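Local coordinates for protein dipicolinate synthase subunit B (PDB 3LQK) that probably takes part in making dipicolinic acid, the spore compound of Bacillus, as the flavoprotein-family subunit B of dipicolinate synthase, at residues 8-13 and 34-39; 129-134 and 168-173. One frame throughout, in Å; residues are numbered along the deposited sequence.

Overall arrangement
Both contacts pair strands of the same mixed beta-sheet, within one flavoprotein-family region, but on opposite sides of the centre of the chain. Contact 1 (8-13 with 34-39) comes first and is complete before contact 2 (129-134 with 168-173) begins. It joins strands 9-13 and 37-41 in parallel, the opening beta-alpha-beta unit of a Rossmann-like fold. Contact 2 adds strand 169-171 antiparallel to strand 126-132. Strand 89-95 lies between, pairing with both 9-13 and 126-132; the contacts' centres are about 22 Å apart and their nearest atoms about 7 Å. Contact 1 meets no other subunit, whereas contact 2 reaches two neighbouring copies of the protein.

Contact 1 (8-13 and 34-39); sequences KHVGFG and LGAKVT
His9 and Thr39 meet through one short side-chain hydrogen bond, with His9 NE2 2.7 Å from Thr39 OG1 in the conformer described here; a second conformer of His9 is also modelled. The bond is almost straight, at 171°, and the hydroxyl lies at the edge of the imidazole, in its plane. CG of His9 stands anti to the backbone N (chi1 -167°), which carries the ring across to the neighbouring strand, while the Thr39 hydroxyl sits anti to its own carbonyl carbon. The aliphatic part of Lys37 covers one face of the same ring: its CD is 4.1 Å from the ring centroid and nearly on the ring normal, a CH-pi contact. Edge and face are thus both engaged in this conformer.

Four backbone hydrogen bonds join the parallel strands. Lys37 N reaches Lys8 O at 2.7 Å, and Val10 N takes Lys37 O in return. Thr39 N then binds Val10 O at 2.9 Å, and Phe12 N closes the series on Thr39 O. CA-H...O contacts reinforce the pairing, the shortest from Val38 CA to Val10 O at 3.2 Å.

On the sheet face of Val10 and Val38 the contact is apolar. Val10 CG2 lies 3.9 Å from Ala36 CB, and Val38 CG1 packs on the CB of Phe12, 3.7 Å away, while the phenyl ring leads away from strand 37-39.

The pair forms a beta-alpha-beta crossover through helix 25-33, which ends in a Schellman motif where Gly35 takes positive phi. That helix covers the apolar face: Leu31 touches Val10 and Phe12, and Val32 touches Val38. Helix 176-184 adds Ile180 against Val10, and strand 89-95 pairs with the other edge of strand 9-13.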
loop_
_atom_site.group_PDB
_atom_site.type_symbol
_atom_site.label_atom_id
_atom_site.label_comp_id
_atom_site.label_asym_id
_atom_site.label_seq_id
_atom_site.Cartn_x
_atom_site.Cartn_y
_atom_site.Cartn_z
ATOM N N LYS A 8 -3.191 12.038 35.237
ATOM C CA LYS A 8 -2.871 11.507 33.915
ATOM C C LYS A 8 -1.685 12.255 33.340
ATOM O O LYS A 8 -1.595 13.488 33.457
ATOM C CB LYS A 8 -4.037 11.635 32.952
ATOM C CG LYS A 8 -5.388 11.042 33.454
ATOM C CD LYS A 8 -5.463 9.539 33.206
ATOM C CE LYS A 8 -6.699 8.942 33.863
ATOM N NZ LYS A 8 -6.462 7.470 33.907
ATOM N N HIS A 9 -0.813 11.468 32.720
ATOM C CA HIS A 9 0.393 11.984 32.105
ATOM C C HIS A 9 0.173 11.983 30.598
ATOM O O HIS A 9 0.090 10.966 29.975
ATOM C CB HIS A 9 1.633 11.176 32.554
ATOM C CG HIS A 9 2.934 11.835 32.212
ATOM N ND1 HIS A 9 4.153 11.232 32.429
ATOM C CD2 HIS A 9 3.197 13.026 31.610
ATOM C CE1 HIS A 9 5.112 12.032 31.997
ATOM N NE2 HIS A 9 4.554 13.120 31.482
ATOM N N VAL A 10 0.004 13.175 30.042
ATOM C CA VAL A 10 -0.296 13.358 28.631
ATOM C C VAL A 10 0.890 14.054 27.982
ATOM O O VAL A 10 1.419 15.041 28.503
ATOM C CB VAL A 10 -1.502 14.254 28.471
ATOM C CG1 VAL A 10 -1.797 14.545 26.980
ATOM C CG2 VAL A 10 -2.715 13.667 29.221
ATOM N N GLY A 11 1.384 13.499 26.893
ATOM C CA GLY A 11 2.416 14.101 26.128
ATOM C C GLY A 11 1.745 14.961 25.079
ATOM O O GLY A 11 0.684 14.598 24.556
ATOM N N PHE A 12 2.356 16.087 24.742
ATOM C CA PHE A 12 1.777 17.058 23.769
ATOM C C PHE A 12 2.889 17.487 22.823
ATOM O O PHE A 12 3.719 18.340 23.122
ATOM C CB PHE A 12 1.180 18.250 24.517
ATOM C CG PHE A 12 0.115 18.988 23.767
ATOM C CD1 PHE A 12 -1.123 19.172 24.338
ATOM C CD2 PHE A 12 0.370 19.555 22.511
ATOM C CE1 PHE A 12 -2.119 19.874 23.667
ATOM C CE2 PHE A 12 -0.626 20.232 21.807
ATOM C CZ PHE A 12 -1.863 20.405 22.391
ATOM N N GLY A 13 2.928 16.830 21.691
ATOM C CA GLY A 13 3.863 17.155 20.632
ATOM C C GLY A 13 3.337 18.087 19.577
ATOM O O GLY A 13 2.196 17.991 19.115
ATOM N N LEU A 34 -7.571 20.920 33.602
ATOM C CA LEU A 34 -8.327 19.713 33.914
ATOM C C LEU A 34 -7.519 18.633 34.718
ATOM O O LEU A 34 -7.998 17.512 34.944
ATOM C CB LEU A 34 -8.782 19.105 32.595
ATOM C CG LEU A 34 -9.831 19.884 31.796
ATOM C CD1 LEU A 34 -9.894 19.374 30.333
ATOM C CD2 LEU A 34 -11.155 19.720 32.450
ATOM N N GLY A 35 -6.275 18.949 35.070
ATOM C CA GLY A 35 -5.494 18.162 36.001
ATOM C C GLY A 35 -4.383 17.303 35.394
ATOM O O GLY A 35 -3.723 16.555 36.112
ATOM N N ALA A 36 -4.233 17.332 34.079
ATOM C CA ALA A 36 -3.262 16.455 33.451
ATOM C C ALA A 36 -1.881 17.005 33.770
ATOM O O ALA A 36 -1.697 18.220 33.897
ATOM C CB ALA A 36 -3.472 16.407 31.929
ATOM N N LYS A 37 -0.926 16.105 33.893
ATOM C CA LYS A 37 0.477 16.434 33.812
ATOM C C LYS A 37 0.912 16.361 32.331
ATOM O O LYS A 37 0.874 15.297 31.724
ATOM C CB LYS A 37 1.276 15.423 34.622
ATOM C CG LYS A 37 2.770 15.764 34.639
ATOM C CD LYS A 37 3.702 14.640 35.263
ATOM C CE LYS A 37 3.868 14.714 36.782
ATOM N NZ LYS A 37 4.909 13.688 37.188
ATOM N N VAL A 38 1.270 17.514 31.767
ATOM C CA VAL A 38 1.516 17.629 30.351
ATOM C C VAL A 38 2.993 17.815 30.083
ATOM O O VAL A 38 3.611 18.813 30.523
ATOM C CB VAL A 38 0.733 18.758 29.721
ATOM C CG1 VAL A 38 0.900 18.730 28.206
ATOM C CG2 VAL A 38 -0.809 18.648 30.149
ATOM N N THR A 39 3.534 16.863 29.319
ATOM C CA THR A 39 4.888 16.958 28.827
ATOM C C THR A 39 4.938 17.393 27.377
ATOM O O THR A 39 4.442 16.660 26.506
ATOM C CB THR A 39 5.582 15.628 28.960
ATOM O OG1 THR A 39 5.631 15.296 30.347
ATOM C CG2 THR A 39 7.047 15.681 28.371
#

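Contact 2 (129-134 and 168-173); sequences GISTND and SLVARM. With PO4 (phosphate ion), chain C.
This is an antiparallel strand pair at a subunit boundary: strand 126-132 runs against the short strand 169-171. Thr132 and Leu169 form a hydrogen-bonded pair. Thr132 N reaches Leu169 O at 3.2 Å, and Leu169 N returns to Thr132 O at 3.1 Å. The next pair, one residue back along strand 126-132, is Ser131 with Val170, non-hydrogen-bonded, their CA atoms 4.3 Å apart; Ser131 OG lies alongside both methyls of Val170. Ala171 N then binds Ile130 O at 3.0 Å.

Side chains fill in around this backbone. The CD1 methyl of Ile130 approaches Leu169 CB at 4.2 Å and lies against the backbone around Ala171 N. At Gly129 the bare CA lets the CB of Ala171 come to 3.7 Å, and the selenomethionine Met173, its chain bent at chi2 (-49°), brings CE to the carbonyl O of Gly129.

Past the strand end, Ser168 CB packs on Asn133 CA, 3.7 Å away, and Ser168 OG is taken by Asp160. A phosphate, probably from the crystallisation liquor, lies beside Asn133. With its CG lodged between backbone N and carbonyl carbon (chi1 71°), Asn133 gives its ND2 to O4 of the ion at 2.8 Å, in a nearly straight bond. Arg121 of a second subunit, through NE, also binds it. Thr132 OG1 donates to Asp134 OD1 while accepting from Lys117 NZ of that subunit.

Strand 152-159 pairs with both strands, in parallel with 126-132 and antiparallel with 169-171, and its Phe157 packs on Ile130 and Leu169. Strand 89-95 flanks 126-132 in parallel, with Met95 against Ile130, and Leu193 of a third subunit packs on Leu169.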
loop_
_atom_site.group_PDB
_atom_site.type_symbol
_atom_site.label_atom_id
_atom_site.label_comp_id
_atom_site.label_asym_id
_atom_site.label_seq_id
_atom_site.Cartn_x
_atom_site.Cartn_y
_atom_site.Cartn_z
ATOM N N GLY A 129 -4.093 15.635 15.692
ATOM C CA GLY A 129 -4.814 16.743 15.040
ATOM C C GLY A 129 -4.209 17.127 13.708
ATOM O O GLY A 129 -3.217 17.885 13.652
ATOM N N ILE A 130 -4.745 16.608 12.618
ATOM C CA ILE A 130 -4.168 16.864 11.319
ATOM C C ILE A 130 -4.287 18.296 10.916
ATOM O O ILE A 130 -5.176 18.984 11.316
ATOM C CB ILE A 130 -4.765 16.082 10.119
ATOM C CG1 ILE A 130 -6.085 15.499 10.432
ATOM C CG2 ILE A 130 -3.764 15.132 9.509
ATOM C CD1 ILE A 130 -7.079 16.440 10.250
ATOM N N SER A 131 -3.358 18.701 10.084
ATOM C CA SER A 131 -3.390 20.033 9.526
ATOM C C SER A 131 -2.477 20.086 8.306
ATOM O O SER A 131 -1.284 20.332 8.448
ATOM C CB SER A 131 -2.930 21.040 10.571
ATOM O OG SER A 131 -3.021 22.310 10.008
ATOM N N THR A 132 -3.013 19.741 7.146
ATOM C CA THR A 132 -2.233 19.737 5.917
ATOM C C THR A 132 -3.133 19.975 4.706
ATOM O O THR A 132 -4.256 19.476 4.640
ATOM C CB THR A 132 -1.381 18.405 5.746
ATOM O OG1 THR A 132 -0.538 18.496 4.599
ATOM C CG2 THR A 132 -2.235 17.157 5.673
ATOM N N ASN A 133 -2.583 20.706 3.737
ATOM C CA ASN A 133 -3.290 21.028 2.501
ATOM C C ASN A 133 -3.269 19.889 1.452
ATOM O O ASN A 133 -3.823 20.036 0.355
ATOM C CB ASN A 133 -2.806 22.356 1.938
ATOM C CG ASN A 133 -1.392 22.268 1.384
ATOM O OD1 ASN A 133 -0.981 21.210 0.915
ATOM N ND2 ASN A 133 -0.628 23.359 1.485
ATOM N N ASP A 134 -2.664 18.751 1.798
ATOM C CA ASP A 134 -2.652 17.573 0.890
ATOM C C ASP A 134 -3.342 16.362 1.532
ATOM O O ASP A 134 -3.158 15.225 1.122
ATOM C CB ASP A 134 -1.213 17.222 0.459
ATOM C CG ASP A 134 -0.330 16.747 1.621
ATOM O OD1 ASP A 134 -0.743 16.748 2.833
ATOM O OD2 ASP A 134 0.808 16.340 1.316
ATOM N N SER A 168 -7.286 20.201 1.624
ATOM C CA SER A 168 -6.896 20.533 2.964
ATOM C C SER A 168 -7.866 20.018 4.006
ATOM O O SER A 168 -9.065 20.313 3.901
ATOM C CB SER A 168 -6.826 22.052 3.115
ATOM O OG SER A 168 -6.466 22.375 4.448
ATOM N N LEU A 169 -7.364 19.284 5.001
ATOM C CA LEU A 169 -8.109 18.944 6.209
ATOM C C LEU A 169 -7.393 19.508 7.420
ATOM O O LEU A 169 -6.173 19.410 7.461
ATOM C CB LEU A 169 -8.246 17.427 6.355
ATOM C CG LEU A 169 -9.068 16.681 5.301
ATOM C CD1 LEU A 169 -9.067 15.139 5.582
ATOM C CD2 LEU A 169 -10.494 17.274 5.273
ATOM N N VAL A 170 -8.158 20.075 8.376
ATOM C CA VAL A 170 -7.660 20.610 9.641
ATOM C C VAL A 170 -8.620 20.205 10.781
ATOM O O VAL A 170 -9.860 20.224 10.605
ATOM C CB VAL A 170 -7.546 22.148 9.592
ATOM C CG1 VAL A 170 -6.986 22.780 10.950
ATOM C CG2 VAL A 170 -6.644 22.584 8.366
ATOM N N ALA A 171 -8.043 19.800 11.899
ATOM C CA ALA A 171 -8.790 19.411 13.099
ATOM C C ALA A 171 -9.422 20.630 13.776
ATOM O O ALA A 171 -8.912 21.732 13.687
ATOM C CB ALA A 171 -7.858 18.654 14.129
ATOM N N ARG A 172 -10.532 20.392 14.456
ATOM C CA ARG A 172 -11.107 21.304 15.388
ATOM C C ARG A 172 -10.405 21.101 16.693
ATOM O O ARG A 172 -10.751 20.183 17.460
ATOM C CB ARG A 172 -12.599 21.005 15.587
ATOM C CG ARG A 172 -13.333 22.047 16.433
ATOM C CD ARG A 172 -14.803 21.667 16.581
ATOM N NE ARG A 172 -15.603 21.921 15.366
ATOM C CZ ARG A 172 -16.861 21.482 15.178
ATOM N NH1 ARG A 172 -17.532 21.810 14.067
ATOM N NH2 ARG A 172 -17.462 20.720 16.101
HETATM N N MSE A 173 -9.474 22.001 16.975
HETATM C CA MSE A 173 -8.600 21.831 18.129
HETATM C C MSE A 173 -9.353 21.917 19.445
HETATM O O MSE A 173 -8.919 21.309 20.432
HETATM C CB MSE A 173 -7.489 22.874 18.120
HETATM C CG MSE A 173 -6.464 22.711 16.938
HETATM SE SE MSE A 173 -5.826 20.826 16.800
HETATM C CE MSE A 173 -4.806 21.097 15.180
HETATM P P PO4 C . -1.253 26.863 3.181
HETATM O O1 PO4 C . 0.266 27.118 3.087
HETATM O O2 PO4 C . -1.649 26.064 4.430
HETATM O O3 PO4 C . -2.056 28.194 3.170
HETATM O O4 PO4 C . -1.622 25.939 2.043
#